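Local structure of pathogenicity island protein (Staphylococcus aureus subsp. aureus, 3HL6) at residues F10-L18 with Q161-P169; Q107-L118 with S148-L159. The protein is of unknown function and is the ORF9 product of Staphylococcus aureus pathogenicity island 3, a mobile element of this bacterium. All coordinates share one frame; numbering follows the deposited sequence.

Contact 1. Residues F10-L18 with Q161-P169; sequences FETRAGTLL and QLATGINEP
Arg13, in the first turn of helix 13-30, reaches across to the backbone at the C-terminal end of helix 152-163. Its chain runs out extended through chi2 and then bends at chi3 (-87°), which lays one guanidinium face against the carbonyl carbon of Thr164 and turns NH2 to the oxygen of Ala163. The NH2 to Ala163 O bond measures 2.8 Å but is not straight, and the donor stands above the carbonyl plane, 36° out of it. Ile166 N, closing the type I turn Ala163-Ile166, takes the same oxygen from the opposite face. A neighbouring loop adds Asp40 as a long, weak ion-pair partner of NH2.

Thr164 faces helix 13-30 with both branches. A chi1 of 65° sets OG1 between the backbone N and the carbonyl carbon, from where it donates to Gln161 O at 2.8 Å; the same hydroxyl oxygen rests on Ala14 CB. CG2 is thereby left to meet Leu17 CD1 at 3.6 Å, the two side chains crossing at about a right angle. Thr164 O receives a weak bond from Ala14 N and a 2.7 Å bond from a water that also accepts from Arg13 N and donates to Asn167 OD1.

The Asn167 amide has its rotation fixed from both ends: while OD1 holds the water, ND2 gives a nearly straight bond to Glu11 O at 3.0 Å, lying close to the amide plane. Thr12, the N-cap of helix 13-30, spends OG1 on Gly15 N at 2.9 Å. The early N-H groups of helix 13-30 thus find acceptors in a threonine cap, a water and a carbonyl, and with the Arg13 charge they face the carbonyl-rich end of helix 152-163, probably a favourable electrostatic pairing.

Contact 2. Residues Q107-L118 with S148-L159; sequences QLFEDEYFMYGL and SNTDVIANIEML
Phe114 brings its ring as a knob into a hole on helix 152-163 formed by Val152, Asn155, Ile156 and Leu159. With CG anti to the backbone N (chi1 -173°), the ring swings toward that helix; CD1 meets Asn155 CB at 3.5 Å and CZ meets Ile156 CG1 at 4.0 Å, while Leu118 CD1 of its own helix covers one ring face. Further apolar contacts extend the seam: Leu159 sends CD1 to Leu108 CD1 and CD2 to Gln107 CB, and Met158 SD lies across Gln107 CG.

Helices 112-121 and 152-163 run more antiparallel than parallel, their short segments crossing at -127° with axes 9.8 Å apart. Both join a cluster with helix 171-184, whose Val180 touches Phe114 and Ile156, while helix 152-163 also borders strand 68-71.

Close backbone packing takes over at Gly117, where the absence of a side chain lets Thr150 O come within 3.7 Å of CA and Val152 CG2 lie against the glycine carbonyl. Among aromatic contacts, Ser148 CB makes a CH-pi interaction over the face of the Tyr113 ring, 3.6 Å from its centroid, with Ser148 OG over the same face 3.1 Å from Tyr113 CD1, and Tyr116 meets Thr150 CG2 with its ring edge.

Two polar side chains bond within their own segments: Asp111 OD1 caps helix 112-121 by accepting from Phe114 N at 2.8 Å, and Asn155 ND2 gives Asp151 O a weak bond.

Overall arrangement
From the N terminus, strand 4-6 leads into residues 10-18 at the start of helix 13-30. The chain then adds the other four strands of the five-stranded sheet and helix 77-88 before passing through 107-118, the first half of contact 2. Contact 2 closes the shorter loop when 148-159 returns beside 107-118 after a span that includes the unmodelled residues 123-146. Only then does 161-169 close the much longer loop of contact 1, so the two loops nest without crossing. Helix 152-163 serves both, its N-terminal part joining helices 100-109 and 112-121, its C-terminal end meeting helix 13-30. The contact centres lie about 21 Å apart, on opposite sides of the chain's centre.

Contact 1. Residues F10-L18 with Q161-P169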
loop_
_atom_site.group_PDB
_atom_site.type_symbol
_atom_site.label_atom_id
_atom_site.label_comp_id
_atom_site.label_asym_id
_atom_site.label_seq_id
_atom_site.Cartn_x
_atom_site.Cartn_y
_atom_site.Cartn_z
ATOM N N PHE B 10 -7.320 4.538 -6.915
ATOM C CA PHE B 10 -7.041 3.134 -6.697
ATOM C C PHE B 10 -8.283 2.424 -6.288
ATOM O O PHE B 10 -9.280 3.034 -5.973
ATOM C CB PHE B 10 -5.990 2.926 -5.590
ATOM C CG PHE B 10 -4.721 3.675 -5.815
ATOM C CD1 PHE B 10 -3.675 3.087 -6.475
ATOM C CD2 PHE B 10 -4.576 4.961 -5.371
ATOM C CE1 PHE B 10 -2.504 3.765 -6.681
ATOM C CE2 PHE B 10 -3.398 5.656 -5.583
ATOM C CZ PHE B 10 -2.361 5.051 -6.225
ATOM N N GLU B 11 -8.203 1.113 -6.264
ATOM C CA GLU B 11 -9.303 0.331 -5.798
ATOM C C GLU B 11 -9.610 0.581 -4.321
ATOM O O GLU B 11 -10.747 0.391 -3.881
ATOM C CB GLU B 11 -8.992 -1.132 -6.059
ATOM C CG GLU B 11 -9.991 -2.073 -5.476
ATOM C CD GLU B 11 -9.764 -3.518 -5.932
ATOM O OE1 GLU B 11 -8.920 -3.751 -6.847
ATOM O OE2 GLU B 11 -10.453 -4.409 -5.363
ATOM N N THR B 12 -8.609 0.998 -3.533
ATOM C CA THR B 12 -8.876 1.332 -2.121
ATOM C C THR B 12 -8.644 2.804 -1.835
ATOM O O THR B 12 -7.731 3.416 -2.388
ATOM C CB THR B 12 -8.013 0.502 -1.102
ATOM O OG1 THR B 12 -6.646 0.947 -1.143
ATOM C CG2 THR B 12 -8.094 -0.983 -1.380
ATOM N N ARG B 13 -9.456 3.353 -0.944
ATOM C CA ARG B 13 -9.201 4.677 -0.403
ATOM C C ARG B 13 -7.862 4.734 0.319
ATOM O O ARG B 13 -7.179 5.768 0.275
ATOM C CB ARG B 13 -10.299 5.083 0.567
ATOM C CG ARG B 13 -11.519 5.786 -0.054
ATOM C CD ARG B 13 -12.631 5.774 1.000
ATOM N NE ARG B 13 -13.352 4.516 0.869
ATOM C CZ ARG B 13 -13.686 3.718 1.865
ATOM N NH1 ARG B 13 -14.333 2.584 1.616
ATOM N NH2 ARG B 13 -13.400 4.053 3.105
ATOM N N ALA B 14 -7.500 3.637 0.998
ATOM C CA ALA B 14 -6.235 3.575 1.742
ATOM C C ALA B 14 -5.098 3.883 0.795
ATOM O O ALA B 14 -4.263 4.710 1.109
ATOM C CB ALA B 14 -6.039 2.213 2.449
ATOM N N GLY B 15 -5.109 3.273 -0.392
ATOM C CA GLY B 15 -4.146 3.607 -1.449
ATOM C C GLY B 15 -4.085 5.058 -1.953
ATOM O O GLY B 15 -2.999 5.604 -2.119
ATOM N N THR B 16 -5.240 5.675 -2.233
ATOM C CA THR B 16 -5.286 7.048 -2.713
ATOM C C THR B 16 -4.755 7.901 -1.578
ATOM O O THR B 16 -4.016 8.843 -1.789
ATOM C CB THR B 16 -6.753 7.519 -3.047
ATOM O OG1 THR B 16 -7.330 6.730 -4.090
ATOM C CG2 THR B 16 -6.792 8.989 -3.453
ATOM N N LEU B 17 -5.133 7.567 -0.360
ATOM C CA LEU B 17 -4.639 8.282 0.822
ATOM C C LEU B 17 -3.121 8.139 1.038
ATOM O O LEU B 17 -2.462 9.116 1.397
ATOM C CB LEU B 17 -5.357 7.803 2.071
ATOM C CG LEU B 17 -6.772 8.312 2.251
ATOM C CD1 LEU B 17 -7.439 7.556 3.396
ATOM C CD2 LEU B 17 -6.756 9.838 2.511
ATOM N N LEU B 18 -2.573 6.946 0.818
ATOM C CA LEU B 18 -1.132 6.738 0.970
ATOM C C LEU B 18 -0.398 7.586 -0.055
ATOM O O LEU B 18 0.614 8.205 0.242
ATOM C CB LEU B 18 -0.754 5.235 0.825
ATOM C CG LEU B 18 0.680 4.770 1.179
ATOM C CD1 LEU B 18 0.986 5.134 2.604
ATOM C CD2 LEU B 18 0.923 3.240 0.975
ATOM N N GLN B 161 -8.498 3.439 10.496
ATOM C CA GLN B 161 -7.572 2.862 9.524
ATOM C C GLN B 161 -8.204 1.700 8.761
ATOM O O GLN B 161 -8.094 1.616 7.540
ATOM C CB GLN B 161 -6.275 2.413 10.211
ATOM C CG GLN B 161 -5.423 3.586 10.697
ATOM C CD GLN B 161 -4.264 3.160 11.619
ATOM O OE1 GLN B 161 -4.347 2.170 12.339
ATOM N NE2 GLN B 161 -3.196 3.896 11.577
ATOM N N LEU B 162 -8.851 0.800 9.495
ATOM C CA LEU B 162 -9.703 -0.207 8.887
ATOM C C LEU B 162 -10.702 0.415 7.903
ATOM O O LEU B 162 -10.842 -0.067 6.773
ATOM C CB LEU B 162 -10.431 -0.992 9.975
ATOM C CG LEU B 162 -9.443 -1.748 10.849
ATOM C CD1 LEU B 162 -10.081 -2.394 12.063
ATOM C CD2 LEU B 162 -8.769 -2.799 9.966
ATOM N N ALA B 163 -11.347 1.504 8.300
ATOM C CA ALA B 163 -12.444 2.048 7.496
ATOM C C ALA B 163 -11.982 2.411 6.080
ATOM O O ALA B 163 -12.747 2.266 5.117
ATOM C CB ALA B 163 -13.114 3.259 8.179
ATOM N N THR B 164 -10.726 2.843 5.952
ATOM C CA THR B 164 -10.214 3.259 4.670
ATOM C C THR B 164 -9.934 2.089 3.739
ATOM O O THR B 164 -9.634 2.304 2.552
ATOM C CB THR B 164 -8.910 4.086 4.791
ATOM O OG1 THR B 164 -7.852 3.271 5.324
ATOM C CG2 THR B 164 -9.127 5.332 5.652
ATOM N N GLY B 165 -10.014 0.856 4.236
ATOM C CA GLY B 165 -9.886 -0.289 3.324
ATOM C C GLY B 165 -11.182 -0.980 2.892
ATOM O O GLY B 165 -11.142 -1.966 2.175
ATOM N N ILE B 166 -12.331 -0.463 3.316
ATOM C CA ILE B 166 -13.599 -1.167 3.174
ATOM C C ILE B 166 -14.461 -0.476 2.122
ATOM O O ILE B 166 -14.877 0.677 2.310
ATOM C CB ILE B 166 -14.411 -1.155 4.491
ATOM C CG1 ILE B 166 -13.684 -1.898 5.599
ATOM C CG2 ILE B 166 -15.841 -1.724 4.279
ATOM C CD1 ILE B 166 -14.451 -1.888 6.856
ATOM N N ASN B 167 -14.744 -1.180 1.027
ATOM C CA ASN B 167 -15.644 -0.633 0.011
ATOM C C ASN B 167 -17.077 -1.076 0.267
ATOM O O ASN B 167 -17.325 -2.243 0.580
ATOM C CB ASN B 167 -15.188 -0.995 -1.417
ATOM C CG ASN B 167 -13.845 -0.361 -1.789
ATOM O OD1 ASN B 167 -13.423 0.644 -1.213
ATOM N ND2 ASN B 167 -13.173 -0.958 -2.752
ATOM N N GLU B 168 -18.000 -0.122 0.168
ATOM C CA GLU B 168 -19.423 -0.366 0.431
ATOM C C GLU B 168 -19.716 -0.954 1.808
ATOM O O GLU B 168 -20.284 -2.031 1.919
ATOM C CB GLU B 168 -20.028 -1.261 -0.656
ATOM C CG GLU B 168 -20.049 -0.615 -2.032
ATOM C CD GLU B 168 -20.577 -1.565 -3.084
ATOM O OE1 GLU B 168 -20.670 -2.785 -2.784
ATOM O OE2 GLU B 168 -20.906 -1.103 -4.208
ATOM N N PRO B 169 -19.357 -0.225 2.871
ATOM C CA PRO B 169 -19.648 -0.777 4.187
ATOM C C PRO B 169 -21.135 -0.759 4.505
ATOM O O PRO B 169 -21.837 0.237 4.276
ATOM C CB PRO B 169 -18.895 0.160 5.128
ATOM C CG PRO B 169 -18.847 1.467 4.384
ATOM C CD PRO B 169 -18.691 1.092 2.944
HETATM O O HOH W 1 -11.222 1.496 0.566
#

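Contact 2. Residues Q107-L118 with S148-L159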
loop_
_atom_site.group_PDB
_atom_site.type_symbol
_atom_site.label_atom_id
_atom_site.label_comp_id
_atom_site.label_asym_id
_atom_site.label_seq_id
_atom_site.Cartn_x
_atom_site.Cartn_y
_atom_site.Cartn_z
ATOM N N GLN B 107 -13.489 -4.842 16.368
ATOM C CA GLN B 107 -12.911 -3.759 17.156
ATOM C C GLN B 107 -13.945 -2.804 17.710
ATOM O O GLN B 107 -13.737 -2.198 18.751
ATOM C CB GLN B 107 -11.907 -2.963 16.335
ATOM C CG GLN B 107 -10.708 -3.756 15.950
ATOM C CD GLN B 107 -9.976 -4.303 17.146
ATOM O OE1 GLN B 107 -9.834 -3.631 18.174
ATOM N NE2 GLN B 107 -9.498 -5.532 17.027
ATOM N N LEU B 108 -15.043 -2.647 16.989
ATOM C CA LEU B 108 -16.075 -1.700 17.347
ATOM C C LEU B 108 -17.062 -2.314 18.350
ATOM O O LEU B 108 -17.480 -1.653 19.309
ATOM C CB LEU B 108 -16.780 -1.268 16.068
ATOM C CG LEU B 108 -17.783 -0.131 15.947
ATOM C CD1 LEU B 108 -17.434 1.053 16.815
ATOM C CD2 LEU B 108 -17.816 0.284 14.492
ATOM N N PHE B 109 -17.412 -3.579 18.159
ATOM C CA PHE B 109 -18.516 -4.165 18.902
ATOM C C PHE B 109 -18.142 -5.286 19.862
ATOM O O PHE B 109 -18.918 -5.621 20.747
ATOM C CB PHE B 109 -19.526 -4.755 17.921
ATOM C CG PHE B 109 -20.170 -3.751 17.038
ATOM C CD1 PHE B 109 -20.631 -2.557 17.554
ATOM C CD2 PHE B 109 -20.306 -4.004 15.683
ATOM C CE1 PHE B 109 -21.255 -1.633 16.732
ATOM C CE2 PHE B 109 -20.919 -3.087 14.850
ATOM C CZ PHE B 109 -21.392 -1.897 15.369
ATOM N N GLU B 110 -16.980 -5.894 19.675
ATOM C CA GLU B 110 -16.546 -6.959 20.559
ATOM C C GLU B 110 -15.282 -6.635 21.352
ATOM O O GLU B 110 -14.508 -7.527 21.667
ATOM C CB GLU B 110 -16.296 -8.223 19.749
ATOM C CG GLU B 110 -17.533 -8.803 19.130
ATOM C CD GLU B 110 -17.222 -10.001 18.280
ATOM O OE1 GLU B 110 -16.032 -10.127 17.857
ATOM O OE2 GLU B 110 -18.162 -10.809 18.027
ATOM N N ASP B 111 -15.043 -5.369 21.658
ATOM C CA ASP B 111 -13.905 -5.022 22.491
ATOM C C ASP B 111 -14.422 -4.463 23.791
ATOM O O ASP B 111 -14.871 -3.318 23.858
ATOM C CB ASP B 111 -13.013 -3.994 21.798
ATOM C CG ASP B 111 -11.603 -3.949 22.381
ATOM O OD1 ASP B 111 -11.439 -3.911 23.614
ATOM O OD2 ASP B 111 -10.646 -3.932 21.593
ATOM N N GLU B 112 -14.363 -5.276 24.834
ATOM C CA GLU B 112 -14.745 -4.808 26.149
ATOM C C GLU B 112 -13.721 -3.821 26.734
ATOM O O GLU B 112 -14.077 -2.964 27.516
ATOM C CB GLU B 112 -14.931 -5.986 27.075
ATOM C CG GLU B 112 -13.615 -6.563 27.472
ATOM C CD GLU B 112 -13.746 -7.961 27.978
ATOM O OE1 GLU B 112 -13.858 -8.091 29.219
ATOM O OE2 GLU B 112 -13.748 -8.906 27.138
ATOM N N TYR B 113 -12.455 -3.925 26.347
ATOM C CA TYR B 113 -11.472 -2.939 26.786
ATOM C C TYR B 113 -11.828 -1.561 26.218
ATOM O O TYR B 113 -11.807 -0.543 26.910
ATOM C CB TYR B 113 -10.058 -3.356 26.364
ATOM C CG TYR B 113 -9.689 -4.761 26.779
ATOM C CD1 TYR B 113 -9.188 -5.013 28.060
ATOM C CD2 TYR B 113 -9.836 -5.844 25.908
ATOM C CE1 TYR B 113 -8.838 -6.277 28.460
ATOM C CE2 TYR B 113 -9.495 -7.135 26.318
ATOM C CZ TYR B 113 -8.987 -7.325 27.599
ATOM O OH TYR B 113 -8.627 -8.571 28.049
ATOM N N PHE B 114 -12.179 -1.552 24.947
ATOM C CA PHE B 114 -12.694 -0.353 24.308
ATOM C C PHE B 114 -13.922 0.209 25.004
ATOM O O PHE B 114 -13.983 1.406 25.259
ATOM C CB PHE B 114 -13.008 -0.629 22.850
ATOM C CG PHE B 114 -13.387 0.583 22.091
ATOM C CD1 PHE B 114 -12.791 1.799 22.381
ATOM C CD2 PHE B 114 -14.345 0.522 21.097
ATOM C CE1 PHE B 114 -13.135 2.933 21.681
ATOM C CE2 PHE B 114 -14.694 1.648 20.400
ATOM C CZ PHE B 114 -14.088 2.865 20.689
ATOM N N MET B 115 -14.897 -0.647 25.301
ATOM C CA MET B 115 -16.099 -0.204 26.009
ATOM C C MET B 115 -15.723 0.443 27.333
ATOM O O MET B 115 -16.210 1.541 27.682
ATOM C CB MET B 115 -17.056 -1.368 26.258
ATOM C CG MET B 115 -17.910 -1.744 25.060
ATOM S SD MET B 115 -18.451 -0.332 24.047
ATOM C CE MET B 115 -19.338 0.615 25.264
ATOM N N TYR B 116 -14.833 -0.240 28.055
ATOM C CA TYR B 116 -14.461 0.186 29.394
ATOM C C TYR B 116 -13.885 1.580 29.325
ATOM O O TYR B 116 -14.176 2.403 30.173
ATOM C CB TYR B 116 -13.452 -0.775 30.032
ATOM C CG TYR B 116 -12.861 -0.230 31.333
ATOM C CD1 TYR B 116 -11.694 0.543 31.331
ATOM C CD2 TYR B 116 -13.487 -0.471 32.563
ATOM C CE1 TYR B 116 -11.167 1.052 32.517
ATOM C CE2 TYR B 116 -12.965 0.032 33.749
ATOM C CZ TYR B 116 -11.807 0.786 33.721
ATOM O OH TYR B 116 -11.289 1.277 34.903
ATOM N N GLY B 117 -13.070 1.829 28.301
ATOM C CA GLY B 117 -12.415 3.117 28.114
ATOM C C GLY B 117 -13.385 4.210 27.719
ATOM O O GLY B 117 -13.195 5.367 28.068
ATOM N N LEU B 118 -14.427 3.838 26.985
ATOM C CA LEU B 118 -15.494 4.770 26.660
ATOM C C LEU B 118 -16.293 5.179 27.900
ATOM O O LEU B 118 -16.529 6.371 28.121
ATOM C CB LEU B 118 -16.412 4.196 25.574
ATOM C CG LEU B 118 -15.829 4.263 24.151
ATOM C CD1 LEU B 118 -16.456 3.260 23.225
ATOM C CD2 LEU B 118 -15.937 5.658 23.595
ATOM N N SER B 148 -4.603 -5.678 23.502
ATOM C CA SER B 148 -5.772 -5.087 24.147
ATOM C C SER B 148 -5.475 -3.730 24.821
ATOM O O SER B 148 -4.526 -3.608 25.594
ATOM C CB SER B 148 -6.317 -6.080 25.168
ATOM O OG SER B 148 -6.622 -5.415 26.375
ATOM N N ASN B 149 -6.266 -2.701 24.525
ATOM C CA ASN B 149 -5.746 -1.334 24.685
ATOM C C ASN B 149 -6.379 -0.396 25.732
ATOM O O ASN B 149 -5.652 0.308 26.441
ATOM C CB ASN B 149 -5.620 -0.617 23.344
ATOM C CG ASN B 149 -4.836 0.673 23.471
ATOM O OD1 ASN B 149 -4.906 1.332 24.515
ATOM N ND2 ASN B 149 -4.073 1.041 22.412
ATOM N N THR B 150 -7.716 -0.346 25.829
ATOM C CA THR B 150 -8.343 0.557 26.830
ATOM C C THR B 150 -8.180 2.077 26.592
ATOM O O THR B 150 -8.799 2.887 27.279
ATOM C CB THR B 150 -7.894 0.173 28.267
ATOM O OG1 THR B 150 -8.476 -1.093 28.613
ATOM C CG2 THR B 150 -8.322 1.220 29.289
ATOM N N ASP B 151 -7.348 2.449 25.614
ATOM C CA ASP B 151 -7.170 3.841 25.192
ATOM C C ASP B 151 -8.137 4.211 24.063
ATOM O O ASP B 151 -8.021 3.728 22.939
ATOM C CB ASP B 151 -5.729 4.041 24.735
ATOM C CG ASP B 151 -5.409 5.474 24.418
ATOM O OD1 ASP B 151 -6.272 6.354 24.603
ATOM O OD2 ASP B 151 -4.280 5.727 23.970
ATOM N N VAL B 152 -9.095 5.074 24.369
ATOM C CA VAL B 152 -10.184 5.360 23.443
ATOM C C VAL B 152 -9.690 5.902 22.093
ATOM O O VAL B 152 -10.159 5.462 21.038
ATOM C CB VAL B 152 -11.220 6.313 24.080
ATOM C CG1 VAL B 152 -12.065 7.011 23.021
ATOM C CG2 VAL B 152 -12.101 5.544 25.024
ATOM N N ILE B 153 -8.748 6.845 22.133
ATOM C CA ILE B 153 -8.283 7.500 20.916
ATOM C C ILE B 153 -7.551 6.510 20.035
ATOM O O ILE B 153 -7.768 6.489 18.821
ATOM C CB ILE B 153 -7.348 8.691 21.207
ATOM C CG1 ILE B 153 -7.977 9.667 22.207
ATOM C CG2 ILE B 153 -7.008 9.420 19.936
ATOM C CD1 ILE B 153 -8.877 10.688 21.573
ATOM N N ALA B 154 -6.686 5.688 20.638
ATOM C CA ALA B 154 -5.906 4.697 19.905
ATOM C C ALA B 154 -6.835 3.739 19.196
ATOM O O ALA B 154 -6.650 3.410 18.044
ATOM C CB ALA B 154 -5.002 3.919 20.855
ATOM N N ASN B 155 -7.836 3.274 19.919
ATOM C CA ASN B 155 -8.859 2.413 19.366
ATOM C C ASN B 155 -9.599 3.023 18.163
ATOM O O ASN B 155 -9.722 2.407 17.117
ATOM C CB ASN B 155 -9.842 2.087 20.477
ATOM C CG ASN B 155 -9.470 0.848 21.197
ATOM O OD1 ASN B 155 -9.407 -0.208 20.570
ATOM N ND2 ASN B 155 -9.180 0.944 22.520
ATOM N N ILE B 156 -10.086 4.239 18.336
ATOM C CA ILE B 156 -10.764 4.942 17.262
ATOM C C ILE B 156 -9.851 5.126 16.048
ATOM O O ILE B 156 -10.281 4.952 14.890
ATOM C CB ILE B 156 -11.371 6.258 17.756
ATOM C CG1 ILE B 156 -12.505 5.930 18.729
ATOM C CG2 ILE B 156 -11.937 7.026 16.597
ATOM C CD1 ILE B 156 -12.948 7.073 19.593
ATOM N N GLU B 157 -8.576 5.400 16.318
ATOM C CA GLU B 157 -7.643 5.688 15.227
ATOM C C GLU B 157 -7.542 4.463 14.374
ATOM O O GLU B 157 -7.567 4.511 13.139
ATOM C CB GLU B 157 -6.275 6.122 15.752
ATOM C CG GLU B 157 -6.278 7.535 16.299
ATOM C CD GLU B 157 -4.931 7.961 16.862
ATOM O OE1 GLU B 157 -4.088 7.082 17.136
ATOM O OE2 GLU B 157 -4.715 9.190 17.020
ATOM N N MET B 158 -7.489 3.343 15.052
ATOM C CA MET B 158 -7.388 2.075 14.378
ATOM C C MET B 158 -8.682 1.674 13.627
ATOM O O MET B 158 -8.626 1.182 12.516
ATOM C CB MET B 158 -6.942 1.023 15.385
ATOM C CG MET B 158 -6.458 -0.193 14.730
ATOM S SD MET B 158 -7.556 -1.496 15.228
ATOM C CE MET B 158 -6.324 -2.727 15.782
ATOM N N LEU B 159 -9.840 1.915 14.231
ATOM C CA LEU B 159 -11.120 1.890 13.495
ATOM C C LEU B 159 -11.057 2.754 12.250
ATOM O O LEU B 159 -11.411 2.324 11.169
ATOM C CB LEU B 159 -12.287 2.326 14.399
ATOM C CG LEU B 159 -12.697 1.308 15.475
ATOM C CD1 LEU B 159 -13.644 1.922 16.475
ATOM C CD2 LEU B 159 -13.309 0.088 14.819
#